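Local coordinates for secreted protein (Streptomyces lividans TK24, PDB 5LXZ) that probably acts as a secreted copper-radical oxidase of the AA5 (galactose oxidase-like) family, using a mononuclear copper centre, at residues H117-D122 and N205-A210; T134-G139 and E190-V195; D146-P151 and G172-E177; G269-G274 and V292-T297. The protein carries 1 engineered substitution. One frame throughout, in Å; residues are numbered along the deposited sequence. Where two conformers were deposited one is given.

Interaction 1: residues H117-D122 and N205-A210; sequences HNENPD and NTYGIA
His117 and Tyr207 face each other as a hydrogen-bonded pair of antiparallel strands. His117 N gives a nearly straight bond of 2.7 Å to Tyr207 O. Tyr207 N returns a longer one of 3.2 Å to His117 O. Next to them, Asn118 and Thr206 form a non-hydrogen-bonded pair. Beyond the strand end, Glu119 N still binds Asn205 O at 2.8 Å. Thr206 CA and Asn118 CA add CH...O contacts to His117 O and Asn205 O.

The strands are 111-118 and 206-210 of the antiparallel sheet in the GlxA beta barrel domain. The chain enters the second directly from helix 200-205.

Ring packing occupies the face that carries His117 and Tyr207. With CG of Tyr207 set between its backbone N and carbonyl carbon (chi1 59°), the phenol lies against His117. His117 CB sits over the phenol, 3.7 Å from the ring centroid. The two rings are near parallel, with planes 18° apart, but are slid so far that they barely overlap. Ile209 CG1 meets His117 CE1 at 3.6 Å. One conformer of Glu119 brings OE2 to the edge of the phenol; a second conformer makes this contact less certain.

Asn118 OD1 accepts from Asn120 N, an Asx turn. A water donates to both Asn118 OD1 and Thr206 OG1, and that hydroxyl also bonds to Asp202 O. Another water accepts from Asn120 ND2 and Asn205 ND2.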
loop_
_atom_site.group_PDB
_atom_site.type_symbol
_atom_site.label_atom_id
_atom_site.label_comp_id
_atom_site.label_asym_id
_atom_site.label_seq_id
_atom_site.Cartn_x
_atom_site.Cartn_y
_atom_site.Cartn_z
ATOM N N HIS A 117 0.527 26.303 15.295
ATOM C CA HIS A 117 -0.635 26.184 16.157
ATOM C C HIS A 117 -0.649 27.344 17.139
ATOM O O HIS A 117 0.358 27.652 17.711
ATOM C CB HIS A 117 -0.576 24.891 16.957
ATOM C CG HIS A 117 -0.888 23.670 16.174
ATOM N ND1 HIS A 117 -0.140 23.285 15.083
ATOM C CD2 HIS A 117 -1.846 22.736 16.322
ATOM C CE1 HIS A 117 -0.636 22.172 14.585
ATOM N NE2 HIS A 117 -1.658 21.807 15.322
ATOM N N ASN A 118 -1.810 27.995 17.286
ATOM C CA ASN A 118 -2.003 29.040 18.289
ATOM C C ASN A 118 -3.157 28.610 19.182
ATOM O O ASN A 118 -4.309 28.560 18.726
ATOM C CB ASN A 118 -2.293 30.356 17.597
ATOM C CG ASN A 118 -2.614 31.475 18.577
ATOM O OD1 ASN A 118 -2.319 31.399 19.770
ATOM N ND2 ASN A 118 -3.200 32.554 18.048
ATOM N N GLU A 119 -2.833 28.291 20.439
ATOM C CA GLU A 119 -3.823 27.883 21.427
ATOM C C GLU A 119 -4.501 29.077 22.114
ATOM O O GLU A 119 -5.376 28.878 22.917
ATOM C CB GLU A 119 -3.172 27.005 22.491
ATOM C CG GLU A 119 -2.573 25.732 21.912
ATOM C CD GLU A 119 -2.191 24.721 22.971
ATOM O OE1 GLU A 119 -2.009 25.105 24.142
ATOM O OE2 GLU A 119 -2.067 23.537 22.614
ATOM N N ASN A 120 -4.064 30.295 21.807
ATOM C CA ASN A 120 -4.626 31.521 22.433
ATOM C C ASN A 120 -5.891 31.966 21.699
ATOM O O ASN A 120 -5.816 32.380 20.557
ATOM C CB ASN A 120 -3.589 32.635 22.453
ATOM C CG ASN A 120 -3.970 33.770 23.410
ATOM O OD1 ASN A 120 -5.126 33.906 23.752
ATOM N ND2 ASN A 120 -3.001 34.541 23.850
ATOM N N PRO A 121 -7.064 31.918 22.375
ATOM C CA PRO A 121 -8.315 32.392 21.749
ATOM C C PRO A 121 -8.480 33.908 21.713
ATOM O O PRO A 121 -9.369 34.390 21.005
ATOM C CB PRO A 121 -9.394 31.763 22.627
ATOM C CG PRO A 121 -8.761 31.730 23.975
ATOM C CD PRO A 121 -7.301 31.444 23.752
ATOM N N ASP A 122 -7.631 34.636 22.428
ATOM C CA ASP A 122 -7.748 36.101 22.600
ATOM C C ASP A 122 -7.021 36.926 21.548
ATOM O O ASP A 122 -7.341 38.115 21.352
ATOM C CB ASP A 122 -7.195 36.521 23.977
ATOM C CG ASP A 122 -7.941 35.867 25.165
ATOM O OD1 ASP A 122 -9.007 35.257 24.976
ATOM O OD2 ASP A 122 -7.435 35.968 26.301
ATOM N N ASN A 205 1.561 28.690 24.233
ATOM C CA ASN A 205 0.444 28.654 23.318
ATOM C C ASN A 205 0.783 28.513 21.839
ATOM O O ASN A 205 -0.118 28.324 21.037
ATOM C CB ASN A 205 -0.342 29.962 23.477
ATOM C CG ASN A 205 -1.008 30.110 24.849
ATOM O OD1 ASN A 205 -1.309 29.136 25.510
ATOM N ND2 ASN A 205 -1.250 31.356 25.258
ATOM N N THR A 206 2.053 28.641 21.461
ATOM C CA THR A 206 2.420 28.674 20.059
ATOM C C THR A 206 3.468 27.591 19.810
ATOM O O THR A 206 4.500 27.583 20.477
ATOM C CB THR A 206 3.007 30.047 19.646
ATOM O OG1 THR A 206 2.275 31.080 20.311
ATOM C CG2 THR A 206 2.925 30.242 18.148
ATOM N N TYR A 207 3.167 26.700 18.871
ATOM C CA TYR A 207 4.177 25.683 18.463
ATOM C C TYR A 207 3.901 25.252 17.044
ATOM O O TYR A 207 2.838 25.513 16.499
ATOM C CB TYR A 207 4.135 24.482 19.405
ATOM C CG TYR A 207 2.816 23.799 19.459
ATOM C CD1 TYR A 207 1.806 24.258 20.322
ATOM C CD2 TYR A 207 2.519 22.739 18.623
ATOM C CE1 TYR A 207 0.586 23.645 20.347
ATOM C CE2 TYR A 207 1.283 22.129 18.648
ATOM C CZ TYR A 207 0.318 22.596 19.503
ATOM O OH TYR A 207 -0.904 21.946 19.513
ATOM N N GLY A 208 4.858 24.555 16.440
ATOM C CA GLY A 208 4.720 24.090 15.081
ATOM C C GLY A 208 4.581 22.591 15.037
ATOM O O GLY A 208 5.050 21.902 15.968
ATOM N N ILE A 209 3.907 22.120 14.025
ATOM C CA ILE A 209 3.936 20.679 13.656
ATOM C C ILE A 209 4.295 20.577 12.201
ATOM O O ILE A 209 3.675 21.224 11.362
ATOM C CB ILE A 209 2.595 19.968 13.897
ATOM C CG1 ILE A 209 2.171 20.118 15.354
ATOM C CG2 ILE A 209 2.692 18.488 13.483
ATOM C CD1 ILE A 209 2.842 19.208 16.337
ATOM N N ALA A 210 5.266 19.731 11.852
ATOM C CA ALA A 210 5.593 19.527 10.475
ATOM C C ALA A 210 5.827 18.055 10.267
ATOM O O ALA A 210 6.337 17.404 11.170
ATOM C CB ALA A 210 6.845 20.279 10.102
HETATM O O HOH W 1 -0.073 32.465 20.790
HETATM O O HOH W 2 -0.261 33.601 23.288
#

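Interaction 2: residues T134-G139 and E190-V195; sequences TGKENG and EDNYRV. With PO4 (phosphate ion), chain F; EDO (1,2-ethanediol), chain Q.
Thr134 and Arg194 join strands 132-135 and 191-195 as a hydrogen-bonded antiparallel pair in the GlxA beta barrel domain, and backbone N-H groups of the turn after Gly135 bind the Asp191 side chain. Thr134 N binds Arg194 O, and Arg194 N binds Thr134 O at 2.8 Å. One more backbone bond runs from Lys136 N to Asn192 O.

The carboxylate of Asp191 reaches the turn. Its OD2 accepts from Glu137 N with its syn lone pair and, also on the syn side but tilted from the carboxylate plane, from Asn138 N at 2.8 Å. Two N-H groups thus grip one buried oxygen, which probably stabilises its negative charge. Gly135 suits this spot, because a CB there would run into Asp191 OD2 and Asn138 OD1.

Gly135 CA lies over the Tyr193 ring, 3.8 Å from its centroid. Asn138 ND2 donates to Tyr193 OH at 3.0 Å, with the hydroxyl close to the amide plane. CG of Asn138 lies between its backbone N and carbonyl carbon (chi1 62°), which turns the amide to Tyr193 while OD1 takes Lys140 N. A leucine in place of Tyr193 would probably leave Asn138 ND2 without this acceptor and open a gap beside Gly135.

The extended Lys136 chain brings NZ to Asn192 OD1 at 2.9 Å, above the carbonyl plane. Arg194 uses NE and NH2 to hold a phosphate, probably from the crystallisation liquor. Strand 191-195 pairs on its other edge with strand 206-210, where Asn192 touches Tyr207 and Ile209, and Tyr193 also packs on Phe133 and Leu213.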
loop_
_atom_site.group_PDB
_atom_site.type_symbol
_atom_site.label_atom_id
_atom_site.label_comp_id
_atom_site.label_asym_id
_atom_site.label_seq_id
_atom_site.Cartn_x
_atom_site.Cartn_y
_atom_site.Cartn_z
ATOM N N THR A 134 12.479 24.710 16.073
ATOM C CA THR A 134 13.415 23.625 16.426
ATOM C C THR A 134 12.611 22.399 16.864
ATOM O O THR A 134 11.744 22.499 17.712
ATOM C CB THR A 134 14.390 24.076 17.509
ATOM O OG1 THR A 134 15.100 25.218 17.020
ATOM C CG2 THR A 134 15.377 23.018 17.855
ATOM N N GLY A 135 12.924 21.242 16.278
ATOM C CA GLY A 135 12.159 20.040 16.558
ATOM C C GLY A 135 12.453 19.583 17.972
ATOM O O GLY A 135 13.614 19.377 18.365
ATOM N N LYS A 136 11.409 19.382 18.756
ATOM C CA LYS A 136 11.613 19.031 20.155
ATOM C C LYS A 136 12.234 17.642 20.323
ATOM O O LYS A 136 12.977 17.389 21.279
ATOM C CB LYS A 136 10.296 19.164 20.910
ATOM C CG LYS A 136 9.872 20.612 20.965
ATOM C CD LYS A 136 8.478 20.753 21.531
ATOM C CE LYS A 136 8.029 22.196 21.511
ATOM N NZ LYS A 136 6.653 22.344 22.004
ATOM N N GLU A 137 11.916 16.749 19.412
ATOM C CA GLU A 137 12.570 15.440 19.374
ATOM C C GLU A 137 13.820 15.460 18.505
ATOM O O GLU A 137 14.881 14.974 18.927
ATOM C CB GLU A 137 11.591 14.380 18.890
ATOM C CG GLU A 137 12.128 12.973 18.879
ATOM C CD GLU A 137 11.290 12.021 18.056
ATOM O OE1 GLU A 137 10.809 12.415 16.969
ATOM O OE2 GLU A 137 11.181 10.854 18.501
ATOM N N ASN A 138 13.691 15.942 17.271
ATOM C CA ASN A 138 14.826 15.834 16.322
ATOM C C ASN A 138 15.967 16.816 16.546
ATOM O O ASN A 138 17.066 16.589 16.026
ATOM C CB ASN A 138 14.380 15.839 14.852
ATOM C CG ASN A 138 13.685 17.123 14.425
ATOM O OD1 ASN A 138 14.140 18.234 14.732
ATOM N ND2 ASN A 138 12.566 16.973 13.740
ATOM N N GLY A 139 15.728 17.898 17.268
ATOM C CA GLY A 139 16.759 18.883 17.582
ATOM C C GLY A 139 17.178 19.731 16.415
ATOM O O GLY A 139 18.150 20.472 16.570
ATOM N N GLU A 190 7.302 13.331 11.430
ATOM C CA GLU A 190 6.669 14.460 12.077
ATOM C C GLU A 190 7.372 14.814 13.383
ATOM O O GLU A 190 7.756 13.934 14.159
ATOM C CB GLU A 190 5.236 14.086 12.399
ATOM C CG GLU A 190 4.413 15.156 13.101
ATOM C CD GLU A 190 3.056 14.649 13.520
ATOM O OE1 GLU A 190 2.350 14.151 12.625
ATOM O OE2 GLU A 190 2.703 14.802 14.725
ATOM N N ASP A 191 7.441 16.101 13.686
ATOM C CA ASP A 191 7.843 16.554 15.000
ATOM C C ASP A 191 7.028 17.797 15.381
ATOM O O ASP A 191 6.375 18.383 14.540
ATOM C CB ASP A 191 9.359 16.796 15.105
ATOM C CG ASP A 191 9.900 16.691 16.522
ATOM O OD1 ASP A 191 9.136 16.359 17.501
ATOM O OD2 ASP A 191 11.126 16.929 16.668
ATOM N N ASN A 192 7.053 18.086 16.666
ATOM C CA ASN A 192 6.522 19.295 17.262
ATOM C C ASN A 192 7.690 20.226 17.429
ATOM O O ASN A 192 8.760 19.815 17.961
ATOM C CB ASN A 192 5.885 18.942 18.608
ATOM C CG ASN A 192 5.216 20.087 19.297
ATOM O OD1 ASN A 192 5.796 21.127 19.495
ATOM N ND2 ASN A 192 4.006 19.830 19.795
ATOM N N TYR A 193 7.525 21.463 16.985
ATOM C CA TYR A 193 8.613 22.413 16.876
ATOM C C TYR A 193 8.432 23.554 17.843
ATOM O O TYR A 193 7.361 24.142 17.891
ATOM C CB TYR A 193 8.713 22.980 15.441
ATOM C CG TYR A 193 9.293 21.954 14.510
ATOM C CD1 TYR A 193 8.507 20.897 14.039
ATOM C CD2 TYR A 193 10.614 21.970 14.153
ATOM C CE1 TYR A 193 9.035 19.918 13.220
ATOM C CE2 TYR A 193 11.169 20.989 13.352
ATOM C CZ TYR A 193 10.379 19.951 12.875
ATOM O OH TYR A 193 10.977 18.947 12.108
ATOM N N ARG A 194 9.476 23.885 18.582
ATOM C CA ARG A 194 9.513 25.042 19.454
ATOM C C ARG A 194 9.785 26.282 18.609
ATOM O O ARG A 194 10.625 26.257 17.770
ATOM C CB ARG A 194 10.617 24.857 20.512
ATOM C CG ARG A 194 10.451 25.818 21.699
ATOM C CD ARG A 194 11.614 25.688 22.682
ATOM N NE ARG A 194 12.823 26.311 22.187
ATOM C CZ ARG A 194 13.150 27.599 22.335
ATOM N NH1 ARG A 194 12.316 28.438 22.907
ATOM N NH2 ARG A 194 14.297 28.044 21.853
ATOM N N VAL A 195 9.040 27.358 18.857
ATOM C CA VAL A 195 9.279 28.635 18.197
ATOM C C VAL A 195 10.263 29.438 19.013
ATOM O O VAL A 195 9.954 29.846 20.137
ATOM C CB VAL A 195 7.976 29.429 18.065
ATOM C CG1 VAL A 195 8.243 30.755 17.338
ATOM C CG2 VAL A 195 6.937 28.599 17.330
HETATM P P PO4 F . 16.079 24.736 21.528
HETATM O O1 PO4 F . 16.485 26.204 21.561
HETATM O O2 PO4 F . 14.677 24.625 21.020
HETATM O O3 PO4 F . 17.107 23.993 20.664
HETATM O O4 PO4 F . 16.176 24.167 22.894
HETATM C C1 EDO Q . 0.908 12.562 17.866
HETATM O O1 EDO Q . 1.425 11.378 18.467
HETATM C C2 EDO Q . 1.513 12.617 16.481
HETATM O O2 EDO Q . 0.838 13.454 15.546
HETATM O O HOH W 3 9.063 11.879 15.186
HETATM O O HOH W 4 7.652 13.616 17.747
#

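Interaction 3: residues D146-P151 and G172-E177; sequences DPVLVP and GRIYVE
Val148 and Ile174 pack two sheets of the GlxA beta barrel domain together. Strand 148-150 pairs with strand 125-127 in a small two-stranded sheet. Strand 172-177 is part of a long strand in the larger sheet. The short segments run antiparallel, with axes 6.5 Å apart at closest approach and 160° between their directions. No direct hydrogen bond joins them, and side-chain packing does most of the work.

Val148 CB meets Ile174 CB at 3.8 Å, while Val148 CG2 rests near Arg173 O. CG1 of Ile174 stands anti to its backbone N (chi1 -169°) and carries CD1 toward the carbonyls of the other segment. There CD1 lies 3.5 Å from Asp146 O and about as near to Pro147 O. With only an alanine here in place of the isoleucine, a gap would probably open beside Val148, and the two carbonyls would lose their methyl neighbour.

Gly172 lets Val150 come close. Val150 CG1 sits 3.8 Å from Gly172 N, and a side chain on Gly172 would be tight against Leu149 O and Val148 CG2. Arg173 makes a salt bridge with Asp219. One water bridges the backbones, accepting from Asp146 N and donating to Tyr175 O at 2.6 Å.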
loop_
_atom_site.group_PDB
_atom_site.type_symbol
_atom_site.label_atom_id
_atom_site.label_comp_id
_atom_site.label_asym_id
_atom_site.label_seq_id
_atom_site.Cartn_x
_atom_site.Cartn_y
_atom_site.Cartn_z
ATOM N N ASP A 146 9.073 33.956 5.000
ATOM C CA ASP A 146 8.043 34.946 5.030
ATOM C C ASP A 146 7.406 34.982 6.399
ATOM O O ASP A 146 7.432 34.000 7.144
ATOM C CB ASP A 146 6.932 34.616 4.022
ATOM C CG ASP A 146 7.197 35.190 2.647
ATOM O OD1 ASP A 146 7.791 36.296 2.552
ATOM O OD2 ASP A 146 6.807 34.519 1.676
ATOM N N PRO A 147 6.748 36.093 6.719
ATOM C CA PRO A 147 5.927 36.148 7.922
ATOM C C PRO A 147 4.704 35.278 7.792
ATOM O O PRO A 147 4.263 34.966 6.662
ATOM C CB PRO A 147 5.533 37.635 8.026
ATOM C CG PRO A 147 5.578 38.093 6.623
ATOM C CD PRO A 147 6.705 37.371 5.971
ATOM N N VAL A 148 4.172 34.861 8.938
ATOM C CA VAL A 148 2.943 34.113 8.992
ATOM C C VAL A 148 2.040 34.644 10.083
ATOM O O VAL A 148 2.492 34.899 11.228
ATOM C CB VAL A 148 3.160 32.584 9.188
ATOM C CG1 VAL A 148 3.911 32.270 10.485
ATOM C CG2 VAL A 148 1.822 31.820 9.098
ATOM N N LEU A 149 0.776 34.771 9.709
ATOM C CA LEU A 149 -0.289 35.195 10.572
ATOM C C LEU A 149 -1.027 33.961 11.022
ATOM O O LEU A 149 -1.679 33.289 10.218
ATOM C CB LEU A 149 -1.250 36.107 9.814
ATOM C CG LEU A 149 -2.517 36.473 10.586
ATOM C CD1 LEU A 149 -2.099 37.346 11.760
ATOM C CD2 LEU A 149 -3.513 37.195 9.684
ATOM N N VAL A 150 -0.922 33.651 12.308
ATOM C CA VAL A 150 -1.585 32.501 12.859
ATOM C C VAL A 150 -2.809 33.010 13.577
ATOM O O VAL A 150 -2.665 33.783 14.532
ATOM C CB VAL A 150 -0.694 31.735 13.863
ATOM C CG1 VAL A 150 -1.350 30.394 14.182
ATOM C CG2 VAL A 150 0.716 31.566 13.336
ATOM N N PRO A 151 -3.999 32.604 13.120
ATOM C CA PRO A 151 -5.217 33.189 13.713
ATOM C C PRO A 151 -5.387 32.795 15.152
ATOM O O PRO A 151 -4.789 31.806 15.635
ATOM C CB PRO A 151 -6.371 32.601 12.891
ATOM C CG PRO A 151 -5.749 31.788 11.796
ATOM C CD PRO A 151 -4.294 31.607 12.072
ATOM N N GLY A 172 -1.784 28.185 11.069
ATOM C CA GLY A 172 -1.158 28.960 10.031
ATOM C C GLY A 172 -0.021 28.179 9.408
ATOM O O GLY A 172 0.916 27.815 10.109
ATOM N N ARG A 173 -0.083 27.954 8.106
ATOM C CA ARG A 173 0.983 27.259 7.392
ATOM C C ARG A 173 2.030 28.192 6.860
ATOM O O ARG A 173 1.705 29.231 6.286
ATOM C CB ARG A 173 0.405 26.434 6.254
ATOM C CG ARG A 173 -0.616 25.448 6.761
ATOM C CD ARG A 173 -0.999 24.365 5.793
ATOM N NE ARG A 173 -1.037 24.825 4.414
ATOM C CZ ARG A 173 -1.040 24.028 3.344
ATOM N NH1 ARG A 173 -1.049 22.682 3.454
ATOM N NH2 ARG A 173 -1.069 24.594 2.140
ATOM N N ILE A 174 3.291 27.804 6.980
ATOM C CA ILE A 174 4.408 28.579 6.475
ATOM C C ILE A 174 5.552 27.675 6.013
ATOM O O ILE A 174 5.909 26.698 6.694
ATOM C CB ILE A 174 4.859 29.592 7.535
ATOM C CG1 ILE A 174 5.841 30.600 6.967
ATOM C CG2 ILE A 174 5.428 28.921 8.781
ATOM C CD1 ILE A 174 5.196 31.524 5.934
ATOM N N TYR A 175 6.156 28.001 4.871
ATOM C CA TYR A 175 7.312 27.287 4.403
ATOM C C TYR A 175 8.494 27.605 5.322
ATOM O O TYR A 175 8.765 28.785 5.627
ATOM C CB TYR A 175 7.622 27.636 2.928
ATOM C CG TYR A 175 8.878 27.006 2.429
ATOM C CD1 TYR A 175 8.920 25.635 2.077
ATOM C CD2 TYR A 175 10.064 27.726 2.333
ATOM C CE1 TYR A 175 10.068 25.041 1.636
ATOM C CE2 TYR A 175 11.240 27.123 1.891
ATOM C CZ TYR A 175 11.244 25.789 1.546
ATOM O OH TYR A 175 12.380 25.186 1.146
ATOM N N VAL A 176 9.208 26.569 5.725
ATOM C CA VAL A 176 10.431 26.682 6.461
ATOM C C VAL A 176 11.543 25.918 5.779
ATOM O O VAL A 176 11.300 24.974 5.033
ATOM C CB VAL A 176 10.291 26.262 7.942
ATOM C CG1 VAL A 176 9.227 27.095 8.617
ATOM C CG2 VAL A 176 10.002 24.772 8.064
ATOM N N GLU A 177 12.778 26.347 6.002
ATOM C CA GLU A 177 13.929 25.773 5.349
ATOM C C GLU A 177 15.127 25.731 6.268
ATOM O O GLU A 177 15.327 26.664 7.061
ATOM C CB GLU A 177 14.232 26.647 4.140
ATOM C CG GLU A 177 15.247 26.119 3.162
ATOM C CD GLU A 177 15.248 26.981 1.912
ATOM O OE1 GLU A 177 14.425 26.730 1.024
ATOM O OE2 GLU A 177 16.090 27.910 1.844
HETATM O O HOH W 5 8.344 31.127 4.493
#

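Interaction 4: residues G269-G274 and V292-T297; sequences GQLVPG and VRQFPT. With EDO (1,2-ethanediol), chain M; ACT (acetate ion), chain D.
Leu271 and Gln294 meet where two loops of the Kelch beta-propeller come together. Loop 269-274 lies between strands 259-262 and 277-280 of one four-stranded sheet. Loop 292-297 leads from that sheet to the next, which starts at strand 301-303. The loops run in roughly opposite directions.

The backbones touch closely at Gly274. Its CA is 3.6 Å from Gln294 CA, and a CB there would clash with Val292 CG1 and Gln294 N. Its positive phi also suits glycine. Arg293 N donates to Gly274 O at 2.9 Å, on a lone pair of that oxygen. Val292 CA makes a CH...O contact with the same oxygen. Pro273 is the centre of an inverse gamma turn, which leads the chain into Gly274.

The Gln294 side chain extends alongside this turn, with CG anti to its backbone N (chi1 -173°). Its NE2 comes to 3.4 Å from Pro273 CA, and its OE1 lies 3.7 Å from Leu271 CD2. The other methyl of Leu271, CD1, meets Thr297 CG2 at 4.0 Å. Leu271 also packs on Ser263, whose hydroxyl bonds to Phe295 O.

The Phe295 ring packs edge-to-face with Tyr311. An ethanediol, probably from the crystallisation liquor, lies over one face of the Phe295 ring and bonds to Gln294 O. Between the loops, a water lies 2.8 Å from Val272 O and accepts from Phe295 N at 3.2 Å.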
loop_
_atom_site.group_PDB
_atom_site.type_symbol
_atom_site.label_atom_id
_atom_site.label_comp_id
_atom_site.label_asym_id
_atom_site.label_seq_id
_atom_site.Cartn_x
_atom_site.Cartn_y
_atom_site.Cartn_z
ATOM N N GLY A 269 -2.690 18.540 5.114
ATOM C CA GLY A 269 -1.453 17.795 5.137
ATOM C C GLY A 269 -0.955 17.307 6.484
ATOM O O GLY A 269 0.168 16.856 6.550
ATOM N N GLN A 270 -1.801 17.383 7.512
ATOM C CA GLN A 270 -1.490 16.889 8.865
ATOM C C GLN A 270 -1.870 15.383 8.907
ATOM O O GLN A 270 -2.853 15.018 8.334
ATOM C CB GLN A 270 -2.345 17.597 9.934
ATOM C CG GLN A 270 -2.463 19.128 9.885
ATOM C CD GLN A 270 -3.459 19.727 10.924
ATOM O OE1 GLN A 270 -3.024 20.295 11.937
ATOM N NE2 GLN A 270 -4.772 19.642 10.659
ATOM N N LEU A 271 -1.143 14.569 9.642
ATOM C CA LEU A 271 -1.578 13.151 9.874
ATOM C C LEU A 271 -2.915 13.136 10.587
ATOM O O LEU A 271 -3.137 13.892 11.535
ATOM C CB LEU A 271 -0.560 12.373 10.690
ATOM C CG LEU A 271 -0.787 10.852 10.678
ATOM C CD1 LEU A 271 -0.286 10.171 9.421
ATOM C CD2 LEU A 271 -0.107 10.233 11.867
ATOM N N VAL A 272 -3.838 12.306 10.113
ATOM C CA VAL A 272 -5.093 12.112 10.836
ATOM C C VAL A 272 -4.680 11.480 12.167
ATOM O O VAL A 272 -3.959 10.475 12.195
ATOM C CB VAL A 272 -6.034 11.231 10.039
ATOM C CG1 VAL A 272 -7.262 10.887 10.891
ATOM C CG2 VAL A 272 -6.455 11.927 8.763
ATOM N N PRO A 273 -5.110 12.069 13.294
ATOM C CA PRO A 273 -4.561 11.670 14.592
ATOM C C PRO A 273 -5.260 10.465 15.204
ATOM O O PRO A 273 -5.846 10.540 16.308
ATOM C CB PRO A 273 -4.766 12.947 15.442
ATOM C CG PRO A 273 -6.021 13.513 14.899
ATOM C CD PRO A 273 -5.950 13.274 13.409
ATOM N N GLY A 274 -5.210 9.340 14.497
ATOM C CA GLY A 274 -5.794 8.119 15.013
ATOM C C GLY A 274 -7.311 8.056 15.030
ATOM O O GLY A 274 -7.848 7.172 15.697
ATOM N N VAL A 292 -9.127 6.406 19.806
ATOM C CA VAL A 292 -8.010 6.767 18.966
ATOM C C VAL A 292 -6.988 5.642 18.854
ATOM O O VAL A 292 -6.556 5.072 19.851
ATOM C CB VAL A 292 -7.291 7.990 19.642
ATOM C CG1 VAL A 292 -5.956 8.317 19.017
ATOM C CG2 VAL A 292 -8.188 9.193 19.593
ATOM N N ARG A 293 -6.539 5.370 17.622
ATOM C CA ARG A 293 -5.308 4.608 17.452
ATOM C C ARG A 293 -4.626 5.036 16.181
ATOM O O ARG A 293 -5.142 4.914 15.070
ATOM C CB ARG A 293 -5.473 3.118 17.490
ATOM C CG ARG A 293 -4.094 2.483 17.452
ATOM C CD ARG A 293 -4.032 1.110 18.013
ATOM N NE ARG A 293 -4.334 0.969 19.426
ATOM C CZ ARG A 293 -3.499 1.205 20.449
ATOM N NH1 ARG A 293 -2.265 1.666 20.266
ATOM N NH2 ARG A 293 -3.912 0.955 21.678
ATOM N N GLN A 294 -3.448 5.617 16.413
ATOM C CA GLN A 294 -2.718 6.281 15.365
ATOM C C GLN A 294 -1.645 5.411 14.751
ATOM O O GLN A 294 -0.925 4.695 15.463
ATOM C CB GLN A 294 -2.110 7.571 15.916
ATOM C CG GLN A 294 -1.460 8.446 14.874
ATOM C CD GLN A 294 -0.801 9.656 15.477
ATOM O OE1 GLN A 294 0.445 9.766 15.497
ATOM N NE2 GLN A 294 -1.602 10.580 15.919
ATOM N N PHE A 295 -1.580 5.491 13.422
ATOM C CA PHE A 295 -0.556 4.829 12.630
ATOM C C PHE A 295 -0.035 5.778 11.554
ATOM O O PHE A 295 -0.751 6.686 11.151
ATOM C CB PHE A 295 -1.136 3.598 11.891
ATOM C CG PHE A 295 -1.635 2.501 12.779
ATOM C CD1 PHE A 295 -2.949 2.485 13.215
ATOM C CD2 PHE A 295 -0.779 1.480 13.177
ATOM C CE1 PHE A 295 -3.397 1.484 14.036
ATOM C CE2 PHE A 295 -1.238 0.454 14.014
ATOM C CZ PHE A 295 -2.572 0.447 14.401
ATOM N N PRO A 296 1.148 5.485 11.023
ATOM C CA PRO A 296 1.577 6.146 9.806
ATOM C C PRO A 296 0.687 5.789 8.633
ATOM O O PRO A 296 -0.182 4.940 8.801
ATOM C CB PRO A 296 2.986 5.590 9.563
ATOM C CG PRO A 296 3.043 4.349 10.367
ATOM C CD PRO A 296 2.122 4.495 11.513
ATOM N N THR A 297 0.942 6.359 7.477
ATOM C CA THR A 297 0.099 6.118 6.299
ATOM C C THR A 297 0.340 4.755 5.701
ATOM O O THR A 297 1.353 4.110 5.942
ATOM C CB THR A 297 0.331 7.187 5.224
ATOM O OG1 THR A 297 1.664 7.068 4.711
ATOM C CG2 THR A 297 0.039 8.557 5.758
HETATM C C1 EDO M . 0.027 1.094 18.078
HETATM O O1 EDO M . 1.117 1.826 18.657
HETATM C C2 EDO M . -0.761 2.021 17.161
HETATM O O2 EDO M . -1.091 3.294 17.763
HETATM C C ACT D . -0.901 1.557 23.625
HETATM O O ACT D . -2.017 2.102 23.788
HETATM O OXT ACT D . -0.756 0.328 23.801
HETATM C CH3 ACT D . 0.265 2.399 23.202
HETATM O O HOH W 6 -3.364 7.719 12.035
#

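Overall arrangement
Interactions 1, 2 and 3 all reach one antiparallel sheet of the GlxA beta barrel domain. Along the chain, 3 is nested inside the loop closed by 2, and 2 inside that closed by 1. Between interactions 1 and 2, Gly208 O meets Tyr193 N at 2.7 Å, and their centres are 14 Å apart. Interaction 3 meets 1 through Asn118 ND2 and Pro151 O, 3.0 Å apart. Interaction 4 belongs to the propeller. It touches the barrel at Gln270, packed on His117, and at Leu271, whose CB is 3.9 Å from Glu190 OE1. None of the contacts includes a copper ligand; the side chain of Arg173 in interaction 3 is about 11 Å from a bound copper ion.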